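Local coordinates for protein novel immune-type receptor 11 (Ictalurus punctatus, PDB 2QTE) that probably mediates recognition of allogeneic cells as an immunoglobulin variable-type receptor of the bony-fish NITR family, at residues A[31-37]-A[90-96]; A[53-57]-A[68-72]; A[64-68]-A[79-84]. The protein carries 1 engineered substitution. All blocks are in the same frame, centred on the assembly; numbering follows the deposited sequence.

Contact 1. Residues A[31-37]-A[90-96]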
ATOM      1  N   ASN A  31      13.775  -6.936  -2.923  1.00 28.32           N
ATOM      2  CA  ASN A  31      12.414  -6.792  -2.373  1.00 25.26           C
ATOM      3  C   ASN A  31      11.834  -5.416  -2.641  1.00 26.42           C
ATOM      4  O   ASN A  31      10.945  -4.935  -1.909  1.00 22.73           O
ATOM      5  CB  ASN A  31      12.356  -7.100  -0.863  1.00 27.68           C
ATOM      6  CG  ASN A  31      12.814  -8.507  -0.532  1.00 31.23           C
ATOM      7  OD1 ASN A  31      13.532  -9.122  -1.299  1.00 39.91           O
ATOM      8  ND2 ASN A  31      12.416  -9.012   0.628  1.00 36.16           N
ATOM      9  N   LEU A  32      12.319  -4.798  -3.712  1.00 22.09           N
ATOM     10  CA  LEU A  32      11.876  -3.475  -4.079  1.00 23.72           C
ATOM     11  C   LEU A  32      10.929  -3.520  -5.289  1.00 21.48           C
ATOM     12  O   LEU A  32      11.145  -4.304  -6.232  1.00 16.99           O
ATOM     13  CB  LEU A  32      13.080  -2.611  -4.344  1.00 21.62           C
ATOM     14  CG  LEU A  32      12.864  -1.201  -4.808  1.00 19.96           C
ATOM     15  CD1 LEU A  32      12.355  -0.300  -3.689  1.00 25.57           C
ATOM     16  CD2 LEU A  32      14.179  -0.705  -5.352  1.00 25.29           C
ATOM     17  N   ALA A  33       9.859  -2.721  -5.219  1.00 19.34           N
ATOM     18  CA  ALA A  33       8.775  -2.835  -6.170  1.00 18.27           C
ATOM     19  C   ALA A  33       7.914  -1.603  -6.136  1.00 18.13           C
ATOM     20  O   ALA A  33       7.887  -0.882  -5.134  1.00 20.98           O
ATOM     21  CB  ALA A  33       7.905  -4.077  -5.822  1.00 17.58           C
ATOM     22  N   TRP A  34       7.151  -1.382  -7.206  1.00 15.19           N
ATOM     23  CA  TRP A  34       6.206  -0.310  -7.240  1.00 14.18           C
ATOM     24  C   TRP A  34       4.854  -0.963  -7.082  1.00 14.88           C
ATOM     25  O   TRP A  34       4.613  -2.040  -7.628  1.00 14.87           O
ATOM     26  CB  TRP A  34       6.236   0.387  -8.616  1.00 15.84           C
ATOM     27  CG  TRP A  34       7.240   1.487  -8.781  1.00 18.57           C
ATOM     28  CD1 TRP A  34       8.461   1.400  -9.358  1.00 12.50           C
ATOM     29  CD2 TRP A  34       7.076   2.863  -8.380  1.00 14.04           C
ATOM     30  NE1 TRP A  34       9.092   2.639  -9.328  1.00 15.43           N
ATOM     31  CE2 TRP A  34       8.258   3.543  -8.726  1.00 16.34           C
ATOM     32  CE3 TRP A  34       6.053   3.571  -7.752  1.00 12.88           C
ATOM     33  CZ2 TRP A  34       8.423   4.896  -8.505  1.00 17.31           C
ATOM     34  CZ3 TRP A  34       6.222   4.918  -7.504  1.00  9.57           C
ATOM     35  CH2 TRP A  34       7.410   5.561  -7.856  1.00 16.98           C
ATOM     36  N   TYR A  35       3.979  -0.352  -6.293  1.00 10.95           N
ATOM     37  CA  TYR A  35       2.633  -0.891  -6.138  1.00 12.77           C
ATOM     38  C   TYR A  35       1.750   0.140  -6.757  1.00 12.33           C
ATOM     39  O   TYR A  35       2.083   1.291  -6.720  1.00 13.75           O
ATOM     40  CB  TYR A  35       2.284  -1.056  -4.655  1.00 11.64           C
ATOM     41  CG  TYR A  35       3.016  -2.213  -4.083  1.00 15.73           C
ATOM     42  CD1 TYR A  35       4.410  -2.164  -3.916  1.00 15.19           C
ATOM     43  CD2 TYR A  35       2.355  -3.375  -3.765  1.00 16.95           C
ATOM     44  CE1 TYR A  35       5.097  -3.251  -3.426  1.00 15.67           C
ATOM     45  CE2 TYR A  35       3.038  -4.478  -3.294  1.00 17.45           C
ATOM     46  CZ  TYR A  35       4.406  -4.387  -3.131  1.00 19.19           C
ATOM     47  OH  TYR A  35       5.063  -5.467  -2.664  1.00 17.89           O
ATOM     48  N   ARG A  36       0.592  -0.275  -7.259  1.00 14.23           N
ATOM     49  CA  ARG A  36      -0.304   0.640  -7.920  1.00 13.96           C
ATOM     50  C   ARG A  36      -1.691   0.497  -7.288  1.00 15.05           C
ATOM     51  O   ARG A  36      -2.153  -0.645  -7.073  1.00 16.87           O
ATOM     52  CB  ARG A  36      -0.358   0.261  -9.400  1.00 14.94           C
ATOM     53  CG  ARG A  36      -1.324   1.044 -10.251  1.00 17.98           C
ATOM     54  CD  ARG A  36      -1.321   0.454 -11.703  1.00 17.50           C
ATOM     55  NE  ARG A  36      -2.291   1.176 -12.541  1.00 21.97           N
ATOM     56  CZ  ARG A  36      -2.362   1.062 -13.869  1.00 19.92           C
ATOM     57  NH1 ARG A  36      -1.551   0.238 -14.498  1.00 15.32           N
ATOM     58  NH2 ARG A  36      -3.279   1.759 -14.568  1.00 19.69           N
ATOM     59  N   GLN A  37      -2.356   1.633  -7.001  1.00 11.99           N
ATOM     60  CA  GLN A  37      -3.709   1.582  -6.481  1.00 13.10           C
ATOM     61  C   GLN A  37      -4.573   2.426  -7.384  1.00 18.00           C
ATOM     62  O   GLN A  37      -4.392   3.639  -7.425  1.00 15.71           O
ATOM     63  CB  GLN A  37      -3.788   2.200  -5.073  1.00  9.86           C
ATOM     64  CG  GLN A  37      -5.164   1.989  -4.411  1.00 14.19           C
ATOM     65  CD  GLN A  37      -5.453   2.971  -3.320  1.00 13.10           C
ATOM     66  OE1 GLN A  37      -4.625   3.826  -3.027  1.00 13.48           O
ATOM     67  NE2 GLN A  37      -6.649   2.870  -2.721  1.00 11.45           N
ATOM     68  N   GLU A  90      -2.661   5.973  -7.683  1.00 11.69           N
ATOM     69  CA  GLU A  90      -1.487   6.247  -6.839  1.00 15.96           C
ATOM     70  C   GLU A  90      -0.497   5.113  -7.011  1.00 16.35           C
ATOM     71  O   GLU A  90      -0.895   3.955  -7.174  1.00 14.84           O
ATOM     72  CB  GLU A  90      -1.877   6.501  -5.370  1.00 11.47           C
ATOM     73  CG  GLU A  90      -3.019   7.527  -5.207  1.00 12.99           C
ATOM     74  CD  GLU A  90      -3.360   7.923  -3.792  1.00 12.16           C
ATOM     75  OE1 GLU A  90      -3.532   7.036  -2.908  1.00 11.62           O
ATOM     76  OE2 GLU A  90      -3.504   9.141  -3.563  1.00 13.94           O
ATOM     77  N   TYR A  91       0.794   5.468  -6.990  1.00 13.91           N
ATOM     78  CA  TYR A  91       1.856   4.537  -7.203  1.00 11.55           C
ATOM     79  C   TYR A  91       2.837   4.760  -6.068  1.00 13.35           C
ATOM     80  O   TYR A  91       3.339   5.885  -5.876  1.00 12.56           O
ATOM     81  CB  TYR A  91       2.571   4.788  -8.553  1.00 14.37           C
ATOM     82  CG  TYR A  91       1.685   4.584  -9.788  1.00 11.71           C
ATOM     83  CD1 TYR A  91       0.708   5.537 -10.153  1.00 15.96           C
ATOM     84  CD2 TYR A  91       1.849   3.463 -10.603  1.00 15.42           C
ATOM     85  CE1 TYR A  91      -0.125   5.337 -11.308  1.00 15.11           C
ATOM     86  CE2 TYR A  91       1.055   3.281 -11.782  1.00 18.12           C
ATOM     87  CZ  TYR A  91       0.087   4.211 -12.114  1.00 18.13           C
ATOM     88  OH  TYR A  91      -0.678   3.998 -13.263  1.00 16.74           O
ATOM     89  N   PHE A  92       3.115   3.681  -5.360  1.00 12.73           N
ATOM     90  CA  PHE A  92       3.933   3.716  -4.153  1.00 14.36           C
ATOM     91  C   PHE A  92       5.157   2.839  -4.404  1.00 15.83           C
ATOM     92  O   PHE A  92       5.027   1.718  -4.874  1.00 13.72           O
ATOM     93  CB  PHE A  92       3.166   3.097  -2.960  1.00 15.88           C
ATOM     94  CG  PHE A  92       1.753   3.570  -2.800  1.00 15.27           C
ATOM     95  CD1 PHE A  92       1.473   4.935  -2.581  1.00 13.11           C
ATOM     96  CD2 PHE A  92       0.697   2.662  -2.875  1.00 14.49           C
ATOM     97  CE1 PHE A  92       0.182   5.394  -2.409  1.00 15.91           C
ATOM     98  CE2 PHE A  92      -0.675   3.115  -2.751  1.00 13.81           C
ATOM     99  CZ  PHE A  92      -0.929   4.477  -2.486  1.00 13.33           C
ATOM    100  N   CYS A  93       6.336   3.338  -4.064  1.00 15.48           N
ATOM    101  CA  CYS A  93       7.553   2.586  -4.179  1.00 12.23           C
ATOM    102  C   CYS A  93       7.902   2.116  -2.789  1.00 13.14           C
ATOM    103  O   CYS A  93       7.957   2.891  -1.875  1.00 17.81           O
ATOM    104  CB  CYS A  93       8.660   3.471  -4.735  1.00 15.02           C
ATOM    105  SG  CYS A  93      10.128   2.591  -5.162  1.00 21.50           S
ATOM    106  N   GLY A  94       8.119   0.836  -2.632  1.00 15.64           N
ATOM    107  CA  GLY A  94       8.423   0.284  -1.342  1.00 21.08           C
ATOM    108  C   GLY A  94       9.305  -0.925  -1.359  1.00 21.36           C
ATOM    109  O   GLY A  94       9.470  -1.620  -2.375  1.00 24.86           O
ATOM    110  N   GLU A  95       9.846  -1.210  -0.195  1.00 26.08           N
ATOM    111  CA  GLU A  95      10.731  -2.341  -0.026  1.00 25.85           C
ATOM    112  C   GLU A  95      10.225  -3.261   1.088  1.00 25.14           C
ATOM    113  O   GLU A  95       9.957  -2.779   2.176  1.00 25.91           O
ATOM    114  CB  GLU A  95      12.110  -1.772   0.321  1.00 27.37           C
ATOM    115  CG  GLU A  95      13.187  -2.776   0.203  1.00 35.19           C
ATOM    116  CD  GLU A  95      14.506  -2.317   0.779  1.00 36.52           C
ATOM    117  OE1 GLU A  95      14.805  -1.107   0.766  1.00 35.96           O
ATOM    118  OE2 GLU A  95      15.233  -3.209   1.239  1.00 34.39           O
ATOM    119  N   VAL A  96      10.047  -4.565   0.814  1.00 26.08           N
ATOM    120  CA  VAL A  96       9.680  -5.552   1.858  1.00 23.81           C
ATOM    121  C   VAL A  96      10.893  -5.776   2.768  1.00 31.23           C
ATOM    122  O   VAL A  96      11.984  -6.060   2.286  1.00 27.24           O
ATOM    123  CB  VAL A  96       9.150  -6.901   1.297  1.00 26.92           C
ATOM    124  CG1 VAL A  96       9.193  -8.045   2.352  1.00 26.53           C
ATOM    125  CG2 VAL A  96       7.751  -6.744   0.734  1.00 27.96           C
TER
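The indole of Trp34 takes Cys93 on one face: CB stands 3.8 Å from the centroid of the six-membered ring and only 2° off its normal, and SG lies over the five-membered ring at 4.3 Å from its centroid. At the indole edge, near its plane, Tyr91 O comes to 3.4 Å from Trp34 CZ3. The Phe76 ring also meets the indole, planes about 10° apart, and Phe76 O satisfies NE1. The phenol of Tyr91 runs alongside the extended Arg36, whose CG is off-centre at 4.1 Å from the ring centroid. Tyr91 OH sits over one face of the Arg36 guanidinium, at a poor angle for bonding to NE, and bonds instead to Asp87 O. The Cys21–Cys93 disulfide with its tryptophan and the tyrosine corner are hallmarks of the immunoglobulin fold, here in a V-set domain. An alanine replacing Trp34 would remove the indole, probably opening a gap beside the disulfide and leaving Phe76 O without its donor. Backbone bonds join the antiparallel strands, among them Tyr35 N to Phe92 O at 2.7 Å. On the face carrying Tyr35 and Phe92, Gln37 OE1 lies in plane at the Phe92 edge, 3.8 Å from CZ, while NE2 bonds to Lys41 O of its own chain. This face meets the second subunit, where Gln37 NE2 and Glu90 OE1 bond reciprocally between chains.

Contact 2. Residues A[53-57]-A[68-72]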
ATOM      1  N   ASN A  53      18.806  -8.065 -17.496  1.00 33.29           N
ATOM      2  CA  ASN A  53      19.385  -6.987 -18.247  1.00 29.41           C
ATOM      3  C   ASN A  53      18.555  -5.719 -18.061  1.00 25.64           C
ATOM      4  O   ASN A  53      19.100  -4.649 -17.796  1.00 24.09           O
ATOM      5  CB  ASN A  53      19.547  -7.364 -19.738  1.00 28.29           C
ATOM      6  CG  ASN A  53      20.454  -6.396 -20.484  1.00 35.25           C
ATOM      7  OD1 ASN A  53      21.427  -5.898 -19.901  1.00 37.64           O
ATOM      8  ND2 ASN A  53      20.145  -6.100 -21.787  1.00 25.28           N
ATOM      9  N   SER A  54      17.231  -5.826 -18.171  1.00 26.27           N
ATOM     10  CA  SER A  54      16.405  -4.628 -17.985  1.00 21.86           C
ATOM     11  C   SER A  54      16.491  -4.062 -16.533  1.00 22.17           C
ATOM     12  O   SER A  54      16.590  -2.831 -16.340  1.00 22.38           O
ATOM     13  CB  SER A  54      14.973  -4.867 -18.467  1.00 24.25           C
ATOM     14  OG  SER A  54      14.250  -5.700 -17.576  1.00 26.35           O
ATOM     15  N   GLY A  55      16.560  -4.955 -15.544  1.00 21.78           N
ATOM     16  CA  GLY A  55      16.556  -4.588 -14.112  1.00 20.72           C
ATOM     17  C   GLY A  55      15.191  -4.693 -13.424  1.00 21.51           C
ATOM     18  O   GLY A  55      15.063  -4.405 -12.250  1.00 20.86           O
ATOM     19  N   TYR A  56      14.149  -5.088 -14.148  1.00 19.27           N
ATOM     20  CA  TYR A  56      12.820  -4.971 -13.588  1.00 16.17           C
ATOM     21  C   TYR A  56      11.848  -5.883 -14.325  1.00 13.24           C
ATOM     22  O   TYR A  56      12.093  -6.232 -15.491  1.00 14.56           O
ATOM     23  CB  TYR A  56      12.375  -3.512 -13.661  1.00 14.74           C
ATOM     24  CG  TYR A  56      12.279  -2.929 -15.079  1.00 14.68           C
ATOM     25  CD1 TYR A  56      11.093  -2.995 -15.823  1.00 15.15           C
ATOM     26  CD2 TYR A  56      13.388  -2.293 -15.677  1.00 15.78           C
ATOM     27  CE1 TYR A  56      11.042  -2.414 -17.135  1.00 12.01           C
ATOM     28  CE2 TYR A  56      13.330  -1.758 -16.939  1.00 19.15           C
ATOM     29  CZ  TYR A  56      12.157  -1.835 -17.687  1.00 16.61           C
ATOM     30  OH  TYR A  56      12.152  -1.257 -18.966  1.00 18.61           O
ATOM     31  N   LYS A  57      10.749  -6.239 -13.662  1.00 16.49           N
ATOM     32  CA  LYS A  57       9.791  -7.185 -14.215  1.00 17.34           C
ATOM     33  C   LYS A  57       8.399  -6.823 -13.773  1.00 17.91           C
ATOM     34  O   LYS A  57       8.119  -6.764 -12.566  1.00 18.81           O
ATOM     35  CB  LYS A  57      10.145  -8.626 -13.752  1.00 20.19           C
ATOM     36  CG  LYS A  57       9.363  -9.738 -14.402  1.00 20.25           C
ATOM     37  CD  LYS A  57       9.349 -11.005 -13.545  1.00 21.16           C
ATOM     38  CE  LYS A  57       8.336 -11.994 -14.145  1.00 29.96           C
ATOM     39  NZ  LYS A  57       6.907 -11.547 -13.971  1.00 26.61           N
ATOM     40  N   SER A  68       7.575   1.390 -18.751  1.00 15.12           N
ATOM     41  CA  SER A  68       8.968   0.929 -18.725  1.00 13.23           C
ATOM     42  C   SER A  68       9.524   1.474 -17.444  1.00 15.87           C
ATOM     43  O   SER A  68       8.799   2.105 -16.668  1.00 14.85           O
ATOM     44  CB  SER A  68       9.789   1.450 -19.903  1.00 15.06           C
ATOM     45  OG  SER A  68       9.778   2.859 -19.977  1.00 15.23           O
ATOM     46  N   MET A  69      10.787   1.191 -17.183  1.00 13.15           N
ATOM     47  CA  MET A  69      11.458   1.752 -16.026  1.00 14.71           C
ATOM     48  C   MET A  69      12.864   2.140 -16.399  1.00 16.57           C
ATOM     49  O   MET A  69      13.429   1.642 -17.370  1.00 16.05           O
ATOM     50  CB  MET A  69      11.529   0.722 -14.894  1.00 13.34           C
ATOM     51  CG  MET A  69      10.213   0.364 -14.255  1.00 15.06           C
ATOM     52  SD  MET A  69      10.331  -0.370 -12.613  1.00 17.13           S
ATOM     53  CE  MET A  69      10.809   1.108 -11.758  1.00 11.60           C
ATOM     54  N   THR A  70      13.404   3.068 -15.621  1.00 19.96           N
ATOM     55  CA  THR A  70      14.811   3.377 -15.614  1.00 20.77           C
ATOM     56  C   THR A  70      15.367   2.817 -14.316  1.00 22.25           C
ATOM     57  O   THR A  70      15.017   3.291 -13.217  1.00 18.86           O
ATOM     58  CB  THR A  70      14.952   4.880 -15.725  1.00 21.30           C
ATOM     59  OG1 THR A  70      14.373   5.282 -16.982  1.00 22.74           O
ATOM     60  CG2 THR A  70      16.442   5.330 -15.677  1.00 25.63           C
ATOM     61  N   VAL A  71      16.182   1.767 -14.419  1.00 17.02           N
ATOM     62  CA  VAL A  71      16.748   1.145 -13.228  1.00 21.42           C
ATOM     63  C   VAL A  71      18.270   1.211 -13.311  1.00 27.57           C
ATOM     64  O   VAL A  71      18.859   0.712 -14.274  1.00 29.13           O
ATOM     65  CB  VAL A  71      16.272  -0.309 -13.066  1.00 23.43           C
ATOM     66  CG1 VAL A  71      16.917  -0.993 -11.843  1.00 24.09           C
ATOM     67  CG2 VAL A  71      14.686  -0.356 -13.030  1.00 15.94           C
ATOM     68  N   ASN A  72      18.889   1.846 -12.315  1.00 26.14           N
ATOM     69  CA  ASN A  72      20.338   1.861 -12.176  1.00 32.70           C
ATOM     70  C   ASN A  72      20.777   1.904 -10.685  1.00 36.75           C
ATOM     71  O   ASN A  72      20.009   1.530  -9.811  1.00 37.18           O
ATOM     72  CB  ASN A  72      20.976   2.974 -13.023  1.00 28.55           C
ATOM     73  CG  ASN A  72      20.489   4.379 -12.676  1.00 32.41           C
ATOM     74  OD1 ASN A  72      20.407   4.775 -11.506  1.00 36.31           O
ATOM     75  ND2 ASN A  72      20.198   5.159 -13.709  1.00 32.35           N
TER
HETATM   76  O   HOH W   1      18.902  -1.533 -15.594  1.00 33.57           O
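Tyr56 places CG between its own backbone N and carbonyl carbon (chi1 62°), which throws the ring back across strand 67-71 and over Met69 CB; the Met69 torsion (chi1 -68°) then directs CG and SD along the ring toward Tyr56 CB. The phenol and the thioether chain thus run antiparallel, overlapping along their lengths. Met69 CB lies almost over the middle of the phenol face, 3.5 Å from the Tyr56 ring centroid and 6° off the normal. Farther along, the sulfur reaches the same ring obliquely, with SD 4.7 Å from the centroid, a Met-aromatic contact. Val71 CG2 also approaches the ring obliquely, 3.5 Å from Tyr56 CD2. In the V-type sandwich this is where C'' (strand 56-58), the outermost strand of one sheet, approaches D (strand 67-71), the outermost strand of the other. No backbone ladder is seen between the two segments, and the Tyr56 side chain spans the step. Met69, buried under the ring, also packs on Val47 and Leu78 and so links the tyrosine to both sheets. On the opposite phenol face Ser54 OG stands 4.0 Å above the plane toward the rim, and accepts a weak bond from Tyr56 N. Gly55 has a positive phi, and a CB there would come within 3.0 Å of Val71 CG1, so any side chain would be strained. One water donates to Ser54 O at 2.8 Å and to Val71 O at 2.6 Å, bridging the turn to the end of strand 67-71.

Contact 3. Residues A[64-68]-A[79-84]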
ATOM      1  N   ASP A  64       0.911  -4.263 -21.222  1.00 24.90           N
ATOM      2  CA  ASP A  64       0.923  -2.848 -21.651  1.00 22.91           C
ATOM      3  C   ASP A  64       2.307  -2.219 -21.807  1.00 24.29           C
ATOM      4  O   ASP A  64       2.893  -1.667 -20.845  1.00 24.99           O
ATOM      5  CB  ASP A  64       0.055  -1.958 -20.765  1.00 23.37           C
ATOM      6  CG  ASP A  64      -0.372  -0.675 -21.490  1.00 27.87           C
ATOM      7  OD1 ASP A  64       0.469  -0.124 -22.213  1.00 20.31           O
ATOM      8  OD2 ASP A  64      -1.539  -0.232 -21.359  1.00 30.21           O
ATOM      9  N   SER A  65       2.758  -2.206 -23.044  1.00 15.18           N
ATOM     10  CA  SER A  65       4.118  -1.843 -23.362  1.00 14.02           C
ATOM     11  C   SER A  65       4.343  -0.331 -23.368  1.00 12.96           C
ATOM     12  O   SER A  65       5.423   0.121 -23.764  1.00 11.97           O
ATOM     13  CB  SER A  65       4.483  -2.470 -24.705  1.00 15.91           C
ATOM     14  OG  SER A  65       4.786  -3.841 -24.455  1.00 24.82           O
ATOM     15  N   ARG A  66       3.338   0.453 -22.914  1.00 14.09           N
ATOM     16  CA  ARG A  66       3.542   1.895 -22.665  1.00 15.00           C
ATOM     17  C   ARG A  66       4.432   2.155 -21.441  1.00 15.59           C
ATOM     18  O   ARG A  66       5.090   3.188 -21.393  1.00 16.33           O
ATOM     19  CB  ARG A  66       2.223   2.671 -22.532  1.00 17.12           C
ATOM     20  CG  ARG A  66       1.465   2.870 -23.917  1.00 15.67           C
ATOM     21  CD  ARG A  66       0.031   3.423 -23.764  1.00 21.85           C
ATOM     22  NE  ARG A  66      -0.578   2.761 -22.640  1.00 17.05           N
ATOM     23  CZ  ARG A  66      -0.913   3.374 -21.514  1.00 15.72           C
ATOM     24  NH1 ARG A  66      -1.417   2.641 -20.512  1.00 18.69           N
ATOM     25  NH2 ARG A  66      -0.760   4.694 -21.402  1.00 13.69           N
ATOM     26  N   PHE A  67       4.416   1.232 -20.468  1.00 12.67           N
ATOM     27  CA  PHE A  67       5.220   1.340 -19.252  1.00 10.23           C
ATOM     28  C   PHE A  67       6.612   0.781 -19.443  1.00 12.67           C
ATOM     29  O   PHE A  67       6.800  -0.207 -20.168  1.00 14.56           O
ATOM     30  CB  PHE A  67       4.554   0.624 -18.062  1.00 15.69           C
ATOM     31  CG  PHE A  67       3.248   1.288 -17.602  1.00 14.08           C
ATOM     32  CD1 PHE A  67       2.105   1.244 -18.405  1.00 20.79           C
ATOM     33  CD2 PHE A  67       3.180   1.933 -16.408  1.00 17.47           C
ATOM     34  CE1 PHE A  67       0.879   1.881 -17.981  1.00 21.20           C
ATOM     35  CE2 PHE A  67       1.984   2.554 -15.956  1.00 20.00           C
ATOM     36  CZ  PHE A  67       0.841   2.530 -16.740  1.00 17.88           C
ATOM     37  N   SER A  68       7.575   1.390 -18.751  1.00 15.12           N
ATOM     38  CA  SER A  68       8.968   0.929 -18.725  1.00 13.23           C
ATOM     39  C   SER A  68       9.524   1.474 -17.444  1.00 15.87           C
ATOM     40  O   SER A  68       8.799   2.105 -16.668  1.00 14.85           O
ATOM     41  CB  SER A  68       9.789   1.450 -19.903  1.00 15.06           C
ATOM     42  OG  SER A  68       9.778   2.859 -19.977  1.00 15.23           O
ATOM     43  N   ASN A  79       8.280   4.897 -16.021  1.00 14.19           N
ATOM     44  CA  ASN A  79       7.885   5.803 -17.103  1.00 15.70           C
ATOM     45  C   ASN A  79       6.607   5.300 -17.787  1.00 16.26           C
ATOM     46  O   ASN A  79       6.342   4.104 -17.803  1.00 16.79           O
ATOM     47  CB  ASN A  79       8.942   5.851 -18.171  1.00 13.84           C
ATOM     48  CG  ASN A  79      10.338   5.927 -17.609  1.00 16.62           C
ATOM     49  OD1 ASN A  79      10.639   6.879 -16.904  1.00 14.15           O
ATOM     50  ND2 ASN A  79      11.189   4.948 -17.916  1.00 15.94           N
ATOM     51  N   ILE A  80       5.818   6.226 -18.316  1.00 15.60           N
ATOM     52  CA  ILE A  80       4.716   5.907 -19.237  1.00 18.08           C
ATOM     53  C   ILE A  80       4.915   6.745 -20.499  1.00 15.75           C
ATOM     54  O   ILE A  80       5.141   7.952 -20.389  1.00 15.51           O
ATOM     55  CB  ILE A  80       3.313   6.260 -18.686  1.00 18.49           C
ATOM     56  CG1 ILE A  80       3.053   5.672 -17.288  1.00 19.88           C
ATOM     57  CG2 ILE A  80       2.264   5.666 -19.578  1.00 17.79           C
ATOM     58  CD1 ILE A  80       3.811   6.355 -16.159  1.00 37.27           C
ATOM     59  N   ILE A  81       4.871   6.125 -21.686  1.00 14.36           N
ATOM     60  CA  ILE A  81       4.892   6.933 -22.906  1.00 16.34           C
ATOM     61  C   ILE A  81       3.428   6.975 -23.394  1.00 17.72           C
ATOM     62  O   ILE A  81       2.826   5.934 -23.633  1.00 17.82           O
ATOM     63  CB  ILE A  81       5.992   6.491 -23.948  1.00 18.43           C
ATOM     64  CG1 ILE A  81       7.408   6.867 -23.414  1.00 17.41           C
ATOM     65  CG2 ILE A  81       5.856   7.274 -25.312  1.00 17.38           C
ATOM     66  CD1 ILE A  81       8.567   6.140 -24.095  1.00 23.00           C
ATOM     67  N   GLY A  82       2.841   8.154 -23.508  1.00 20.46           N
ATOM     68  CA  GLY A  82       1.448   8.250 -23.994  1.00 21.27           C
ATOM     69  C   GLY A  82       0.390   7.897 -22.968  1.00 19.35           C
ATOM     70  O   GLY A  82      -0.370   6.941 -23.161  1.00 22.66           O
ATOM     71  N   ALA A  83       0.328   8.677 -21.878  1.00 20.92           N
ATOM     72  CA  ALA A  83      -0.641   8.468 -20.753  1.00 20.16           C
ATOM     73  C   ALA A  83      -2.122   8.366 -21.166  1.00 24.86           C
ATOM     74  O   ALA A  83      -2.576   9.085 -22.085  1.00 27.30           O
ATOM     75  CB  ALA A  83      -0.457   9.582 -19.722  1.00 19.16           C
ATOM     76  N   ARG A  84      -2.869   7.465 -20.532  1.00 22.34           N
ATOM     77  CA  ARG A  84      -4.314   7.443 -20.754  1.00 26.45           C
ATOM     78  C   ARG A  84      -5.082   7.510 -19.441  1.00 28.33           C
ATOM     79  O   ARG A  84      -4.520   7.229 -18.358  1.00 21.29           O
ATOM     80  CB  ARG A  84      -4.792   6.322 -21.682  1.00 25.20           C
ATOM     81  CG  ARG A  84      -4.653   4.862 -21.254  1.00 38.09           C
ATOM     82  CD  ARG A  84      -4.642   3.931 -22.527  1.00 29.84           C
ATOM     83  NE  ARG A  84      -3.905   4.560 -23.646  1.00 37.54           N
ATOM     84  CZ  ARG A  84      -3.551   3.971 -24.798  1.00 31.81           C
ATOM     85  NH1 ARG A  84      -3.806   2.682 -25.051  1.00 26.86           N
ATOM     86  NH2 ARG A  84      -2.915   4.689 -25.699  1.00 33.52           N
TER
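Arg66 and Arg84 form an offset guanidinium stack, centres 4.2 Å apart and planes at 8°, with Arg84 NE toward the rim of the Arg66 group and Arg66 CD over the middle of the Arg84 one. A bend in Arg66 at chi3 (-41°) turns its flat end across Arg84, likewise bent. The Arg66 plane is fixed at its rim: NH2 bonds to Gly82 O at 2.9 Å and NH1 forms a salt bridge with Asp64 OD2 at 3.0 Å; OD2 lies in the guanidinium plane, whereas NH1 approaches it from above the carboxylate plane. Asp64 OD1 accepts from Arg66 N, an Asx turn. With carboxylates at hand, the like charges are probably offset. Ile80 CG1 rests over one face of the Phe67 ring, 3.9 Å from its centroid; both side chains run into the interior, where Phe46 and Phe62 meet Phe67 edge-to-face. On the other sheet face, Asn79 ND2 donates to Ser68 OG at 3.3 Å in its amide plane, while its OD1 pairs with Thr18. Ser68 and Asn79 pair antiparallel, and Ile81 N bonds to Arg66 O. Arg66 NH2 also salt-bridges Asp87, the arginine–aspartate pair characteristic of V-set domains, at the open end of the D–E hairpin, opposite its turn.

How the contacts relate
From the N terminus, strand 32-37 opens the long loop that contact 1 closes at strand 89-97. Inside it lie both other contacts. Contact 2 closes a loop from 53-57 to 68-72; contact 3 begins at 64-68, before that loop has ended, and closes at 79-84, so the two interlock and share Ser68. Contact 1 lies within the larger sheet, contact 3 pairs two neighbouring strands of the smaller one, and contact 2 spans the edge between the sheets. Contact 1 touches each of the others in the interior: Trp34 NE1 lies 3.3 Å from Met69 CE of contact 2, and Tyr91 OH lies 4.1 Å from Phe67 CE2 of contact 3.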